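Local coordinates for nicotinamide-nucleotide adenylyltransferase NadR family / Ribosylnicotinamide kinase (PDB 6GYE), which probably phosphorylates nicotinamide riboside, which it binds, and adenylylates the resulting mononucleotide, joining two steps of NAD+ synthesis in one chain, at residues L46-Y51 with L61-R66; I222-L227 with M314-S319. All blocks are in the same frame, centred on the assembly; numbering follows the deposited sequence.

Contact 1 of 2, residues L46-Y51 with L61-R66. With SO4 (sulfate ion), chain D.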
loop_
_atom_site.group_PDB
_atom_site.type_symbol
_atom_site.label_atom_id
_atom_site.label_comp_id
_atom_site.label_asym_id
_atom_site.label_seq_id
_atom_site.Cartn_x
_atom_site.Cartn_y
_atom_site.Cartn_z
ATOM N N LEU A 46 -7.531 4.766 21.328
ATOM C CA LEU A 46 -6.699 5.402 20.316
ATOM C C LEU A 46 -7.545 6.374 19.518
ATOM O O LEU A 46 -8.607 6.000 19.016
ATOM C CB LEU A 46 -6.070 4.390 19.366
ATOM C CG LEU A 46 -5.157 3.324 19.956
ATOM C CD1 LEU A 46 -4.512 2.488 18.833
ATOM C CD2 LEU A 46 -4.117 3.958 20.880
ATOM N N VAL A 47 -7.103 7.625 19.424
ATOM C CA VAL A 47 -7.852 8.619 18.665
ATOM C C VAL A 47 -7.085 8.941 17.390
ATOM O O VAL A 47 -5.968 9.462 17.441
ATOM C CB VAL A 47 -8.147 9.874 19.488
ATOM C CG1 VAL A 47 -8.845 10.902 18.623
ATOM C CG2 VAL A 47 -9.046 9.513 20.656
ATOM N N VAL A 48 -7.672 8.585 16.250
ATOM C CA VAL A 48 -7.148 8.942 14.938
ATOM C C VAL A 48 -7.802 10.249 14.548
ATOM O O VAL A 48 -9.025 10.293 14.362
ATOM C CB VAL A 48 -7.475 7.874 13.883
ATOM C CG1 VAL A 48 -6.616 8.088 12.651
ATOM C CG2 VAL A 48 -7.345 6.484 14.440
ATOM N N SER A 49 -7.010 11.309 14.420
ATOM C CA SER A 49 -7.567 12.590 14.016
ATOM C C SER A 49 -7.219 12.875 12.558
ATOM O O SER A 49 -6.245 12.342 12.014
ATOM C CB SER A 49 -7.072 13.714 14.930
ATOM O OG SER A 49 -5.664 13.775 14.918
ATOM N N GLY A 50 -8.054 13.689 11.921
ATOM C CA GLY A 50 -7.847 14.015 10.521
ATOM C C GLY A 50 -8.920 14.952 10.009
ATOM O O GLY A 50 -9.915 15.237 10.688
ATOM N N TYR A 51 -8.700 15.425 8.784
ATOM C CA TYR A 51 -9.644 16.294 8.092
ATOM C C TYR A 51 -9.377 16.175 6.600
ATOM O O TYR A 51 -8.304 15.730 6.184
ATOM C CB TYR A 51 -9.525 17.759 8.560
ATOM C CG TYR A 51 -8.113 18.316 8.505
ATOM C CD1 TYR A 51 -7.240 18.171 9.588
ATOM C CD2 TYR A 51 -7.648 18.979 7.375
ATOM C CE1 TYR A 51 -5.942 18.671 9.541
ATOM C CE2 TYR A 51 -6.352 19.487 7.324
ATOM C CZ TYR A 51 -5.505 19.325 8.405
ATOM O OH TYR A 51 -4.221 19.825 8.343
ATOM N N LEU A 61 -3.587 8.460 2.108
ATOM C CA LEU A 61 -4.038 7.814 3.339
ATOM C C LEU A 61 -5.025 8.725 4.063
ATOM O O LEU A 61 -4.729 9.246 5.141
ATOM C CB LEU A 61 -2.851 7.463 4.238
ATOM C CG LEU A 61 -1.838 6.415 3.765
ATOM C CD1 LEU A 61 -0.682 6.332 4.745
ATOM C CD2 LEU A 61 -2.461 5.032 3.605
ATOM N N PRO A 62 -6.221 8.925 3.512
ATOM C CA PRO A 62 -7.196 9.792 4.186
ATOM C C PRO A 62 -7.661 9.173 5.497
ATOM O O PRO A 62 -7.429 7.997 5.788
ATOM C CB PRO A 62 -8.345 9.897 3.185
ATOM C CG PRO A 62 -8.247 8.627 2.369
ATOM C CD PRO A 62 -6.802 8.209 2.358
ATOM N N LEU A 63 -8.348 10.002 6.288
ATOM C CA LEU A 63 -8.727 9.635 7.653
ATOM C C LEU A 63 -9.498 8.311 7.705
ATOM O O LEU A 63 -9.222 7.449 8.551
ATOM C CB LEU A 63 -9.550 10.763 8.258
ATOM C CG LEU A 63 -10.107 10.588 9.663
ATOM C CD1 LEU A 63 -8.995 10.238 10.625
ATOM C CD2 LEU A 63 -10.807 11.866 10.105
ATOM N N GLU A 64 -10.480 8.134 6.813
ATOM C CA GLU A 64 -11.270 6.904 6.829
ATOM C C GLU A 64 -10.382 5.672 6.655
ATOM O O GLU A 64 -10.576 4.658 7.337
ATOM C CB GLU A 64 -12.354 6.957 5.750
ATOM C CG GLU A 64 -13.134 5.661 5.527
ATOM C CD GLU A 64 -14.192 5.390 6.594
ATOM O OE1 GLU A 64 -14.510 6.314 7.365
ATOM O OE2 GLU A 64 -14.730 4.258 6.646
ATOM N N LYS A 65 -9.376 5.757 5.776
ATOM C CA LYS A 65 -8.522 4.600 5.532
ATOM C C LYS A 65 -7.577 4.338 6.701
ATOM O O LYS A 65 -7.365 3.180 7.082
ATOM C CB LYS A 65 -7.737 4.776 4.232
ATOM C CG LYS A 65 -6.775 3.618 3.978
ATOM C CD LYS A 65 -5.954 3.802 2.720
ATOM C CE LYS A 65 -6.807 3.708 1.476
ATOM N NZ LYS A 65 -5.988 3.985 0.259
ATOM N N ARG A 66 -6.993 5.394 7.279
ATOM C CA ARG A 66 -6.145 5.213 8.458
ATOM C C ARG A 66 -6.934 4.622 9.611
ATOM O O ARG A 66 -6.426 3.783 10.360
ATOM C CB ARG A 66 -5.522 6.538 8.894
ATOM C CG ARG A 66 -4.838 7.298 7.798
ATOM C CD ARG A 66 -4.020 8.438 8.371
ATOM N NE ARG A 66 -4.404 9.658 7.691
ATOM C CZ ARG A 66 -5.015 10.683 8.252
ATOM N NH1 ARG A 66 -5.281 10.691 9.547
ATOM N NH2 ARG A 66 -5.330 11.715 7.504
HETATM S S SO4 D . -3.509 1.377 -0.263
HETATM O O1 SO4 D . -3.140 0.993 1.088
HETATM O O2 SO4 D . -4.559 0.472 -0.736
HETATM O O3 SO4 D . -4.028 2.737 -0.293
HETATM O O4 SO4 D . -2.335 1.318 -1.133
#
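The apolar part of this contact is carried by L63, whose two methyl groups lie against the end of strand 43-50. CG stands anti to the backbone N (chi1 178°), which carries the branch from the first turn of helix 63-73 across to the strand. There CD1 meets the CG1 methyl of V48 at 3.8 Å as the two side chains run alongside with opposite headings. The same CD1 packs 3.7 Å from the carbonyl carbon C of S49, while CD2 reaches the carbonyl O of G50 at 3.5 Å, so the leucine rests on backbone as much as on side chain.

Strand 43-50 is hydrogen-bonded in parallel to strands 15-21 and 80-86, and helix 63-73 lies on the path to the latter. The contact therefore belongs to a beta-alpha-beta crossover of the Rossmann-like sheet expected of a nucleotidyltransferase domain.

Polar interactions centre on the buried guanidinium of R66. Its NH1 donates to the carbonyl O of S49 over 3.1 Å, a bent bond (N-H...O 140°) whose acceptor lies in the guanidinium plane. Within its own segment, NE donates at 2.6 Å to the carbonyl O of L61, in the loop before the helix, approaching almost in line with the carbonyl bond, and CA of L63 sits over one face of the group. NH1 also bonds to the carbonyl O of T22, and NH2 forms a salt bridge with D54, whose OD2 also accepts a hydrogen bond from the backbone N of Y51. With all three nitrogens engaged, the rotation of the guanidinium is fixed.

K65 extends to a sulfate, probably from the crystallisation liquor, that is also hydrogen-bonded to Y69; the very short approach of its NZ makes the detailed geometry doubtful.

Contact 2 of 2, residues I222-L227 with M314-S319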
loop_
_atom_site.group_PDB
_atom_site.type_symbol
_atom_site.label_atom_id
_atom_site.label_comp_id
_atom_site.label_asym_id
_atom_site.label_seq_id
_atom_site.Cartn_x
_atom_site.Cartn_y
_atom_site.Cartn_z
ATOM N N ILE A 222 -4.769 -26.311 -21.816
ATOM C CA ILE A 222 -5.228 -25.709 -23.065
ATOM C C ILE A 222 -4.104 -24.845 -23.620
ATOM O O ILE A 222 -3.285 -24.312 -22.866
ATOM C CB ILE A 222 -6.511 -24.855 -22.872
ATOM C CG1 ILE A 222 -6.300 -23.831 -21.752
ATOM C CG2 ILE A 222 -7.734 -25.746 -22.530
ATOM C CD1 ILE A 222 -7.526 -22.950 -21.474
ATOM N N ASP A 223 -4.086 -24.693 -24.948
ATOM C CA ASP A 223 -3.096 -23.913 -25.694
ATOM C C ASP A 223 -3.609 -22.493 -25.946
ATOM O O ASP A 223 -4.810 -22.222 -25.861
ATOM C CB ASP A 223 -2.798 -24.563 -27.055
ATOM C CG ASP A 223 -1.880 -25.764 -26.955
ATOM O OD1 ASP A 223 -0.911 -25.714 -26.169
ATOM O OD2 ASP A 223 -2.124 -26.755 -27.682
ATOM N N ASP A 224 -2.682 -21.601 -26.333
ATOM C CA ASP A 224 -3.044 -20.222 -26.678
ATOM C C ASP A 224 -4.197 -20.180 -27.673
ATOM O O ASP A 224 -5.164 -19.435 -27.490
ATOM C CB ASP A 224 -1.850 -19.485 -27.284
ATOM C CG ASP A 224 -0.708 -19.324 -26.320
ATOM O OD1 ASP A 224 -0.952 -19.224 -25.105
ATOM O OD2 ASP A 224 0.448 -19.309 -26.791
ATOM N N ASP A 225 -4.110 -20.972 -28.740
ATOM C CA ASP A 225 -5.153 -20.870 -29.751
ATOM C C ASP A 225 -6.477 -21.461 -29.312
ATOM O O ASP A 225 -7.413 -21.436 -30.111
ATOM C CB ASP A 225 -4.719 -21.517 -31.070
ATOM C CG ASP A 225 -4.244 -22.927 -30.901
ATOM O OD1 ASP A 225 -4.253 -23.428 -29.755
ATOM O OD2 ASP A 225 -3.865 -23.539 -31.925
ATOM N N GLU A 226 -6.593 -21.988 -28.094
ATOM C CA GLU A 226 -7.865 -22.486 -27.585
ATOM C C GLU A 226 -8.492 -21.527 -26.581
ATOM O O GLU A 226 -9.600 -21.792 -26.089
ATOM C CB GLU A 226 -7.671 -23.869 -26.952
ATOM C CG GLU A 226 -7.166 -24.922 -27.949
ATOM C CD GLU A 226 -6.777 -26.268 -27.298
ATOM O OE1 GLU A 226 -6.097 -26.256 -26.251
ATOM O OE2 GLU A 226 -7.117 -27.331 -27.865
ATOM N N LEU A 227 -7.818 -20.418 -26.274
ATOM C CA LEU A 227 -8.341 -19.467 -25.302
ATOM C C LEU A 227 -9.580 -18.757 -25.849
ATOM O O LEU A 227 -9.635 -18.394 -27.025
ATOM C CB LEU A 227 -7.271 -18.447 -24.951
ATOM C CG LEU A 227 -6.002 -19.018 -24.305
ATOM C CD1 LEU A 227 -4.991 -17.904 -24.054
ATOM C CD2 LEU A 227 -6.328 -19.734 -23.020
ATOM N N MET A 314 2.912 -21.460 -27.740
ATOM C CA MET A 314 3.246 -21.757 -29.131
ATOM C C MET A 314 2.678 -20.704 -30.084
ATOM O O MET A 314 3.369 -20.272 -31.015
ATOM C CB MET A 314 2.763 -23.163 -29.505
ATOM C CG MET A 314 3.689 -23.921 -30.478
ATOM S SD MET A 314 5.357 -24.293 -29.866
ATOM C CE MET A 314 6.368 -23.564 -31.155
ATOM N N GLU A 315 1.429 -20.272 -29.871
ATOM C CA GLU A 315 0.834 -19.264 -30.748
ATOM C C GLU A 315 1.272 -17.846 -30.399
ATOM O O GLU A 315 1.419 -17.010 -31.299
ATOM C CB GLU A 315 -0.692 -19.342 -30.702
ATOM C CG GLU A 315 -1.385 -18.356 -31.636
ATOM C CD GLU A 315 -2.711 -17.857 -31.089
ATOM O OE1 GLU A 315 -2.699 -17.082 -30.105
ATOM O OE2 GLU A 315 -3.765 -18.238 -31.645
ATOM N N TRP A 316 1.491 -17.557 -29.111
ATOM C CA TRP A 316 1.981 -16.248 -28.686
ATOM C C TRP A 316 3.426 -15.989 -29.108
ATOM O O TRP A 316 3.927 -14.881 -28.886
ATOM C CB TRP A 316 1.831 -16.090 -27.161
ATOM C CG TRP A 316 0.387 -15.934 -26.694
ATOM C CD1 TRP A 316 -0.740 -15.919 -27.485
ATOM C CD2 TRP A 316 -0.078 -15.755 -25.338
ATOM N NE1 TRP A 316 -1.864 -15.743 -26.705
ATOM C CE2 TRP A 316 -1.489 -15.643 -25.388
ATOM C CE3 TRP A 316 0.561 -15.678 -24.090
ATOM C CZ2 TRP A 316 -2.270 -15.458 -24.236
ATOM C CZ3 TRP A 316 -0.222 -15.496 -22.944
ATOM C CH2 TRP A 316 -1.620 -15.388 -23.031
ATOM N N GLU A 317 4.116 -16.993 -29.663
ATOM C CA GLU A 317 5.513 -16.827 -30.059
ATOM C C GLU A 317 5.653 -15.968 -31.314
ATOM O O GLU A 317 6.567 -15.141 -31.403
ATOM C CB GLU A 317 6.164 -18.194 -30.277
ATOM C CG GLU A 317 6.958 -18.707 -29.084
ATOM C CD GLU A 317 7.479 -20.118 -29.299
ATOM O OE1 GLU A 317 7.593 -20.863 -28.306
ATOM O OE2 GLU A 317 7.769 -20.484 -30.461
ATOM N N GLU A 318 4.775 -16.157 -32.300
ATOM C CA GLU A 318 4.899 -15.475 -33.583
ATOM C C GLU A 318 4.257 -14.087 -33.529
ATOM O O GLU A 318 3.379 -13.815 -32.705
ATOM C CB GLU A 318 4.277 -16.324 -34.700
ATOM C CG GLU A 318 4.441 -15.777 -36.129
ATOM C CD GLU A 318 5.893 -15.528 -36.539
ATOM O OE1 GLU A 318 6.819 -16.072 -35.902
ATOM O OE2 GLU A 318 6.105 -14.779 -37.514
ATOM N N SER A 319 4.725 -13.202 -34.419
ATOM C CA SER A 319 4.290 -11.803 -34.458
ATOM C C SER A 319 4.664 -11.092 -33.159
ATOM O O SER A 319 3.830 -10.488 -32.481
ATOM C CB SER A 319 2.792 -11.688 -34.745
ATOM O OG SER A 319 2.036 -11.972 -33.580
#
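A carboxylate laid flat on an indole, D224 on W316, joins two loops at the periphery of the kinase domain: one between helices 212-220 and 229-247, the other leading from strand 296-300 to helix 320-333. The planes of the two groups are only 8° apart. OD1 of D224 lies over the middle of the ring, 3.5 Å above its plane, and CB adds a CH-pi contact to the five-membered ring. The stack is anchored by the backbone: W316 N donates to D224 OD2 at 3.1 Å in a fairly straight bond (162°) that arrives from above the carboxylate plane. OD1 has its own partner in H313 ND1, so both oxygens of this buried acid are held.

Around this core, L227 CD1 touches W316 CZ2 at 3.7 Å, the two side chains lying roughly perpendicular. E315 leans over the other loop, its OE2 3.5 Å from D225 CB. Y268 and H313 also form ring stacks with W316. E317 forms a salt bridge with R312 and a weak hydrogen bond to S190. The W316 side chain lies near, without touching, a probable Walker A loop, consistent with the P-loop NTPase fold of this domain.

The two contacts share no element and lie on opposite sides of the chain's centre, their own centres about 49 Å apart. Contact 1 sits nearer the middle of the molecule and packs helix 63-73, which comes after the short helix 55-58, against a strand of the first parallel sheet. Contact 2 is peripheral and brings together loops 87 residues apart in the P-loop domain. Both are only partly buried, and each has a buried ionisable side chain near its centre. In contact 1 a guanidinium gathers backbone carbonyls and an acid beside aliphatic packing; in contact 2 a carboxylate, held by a backbone N-H and H313, lies on an aromatic face.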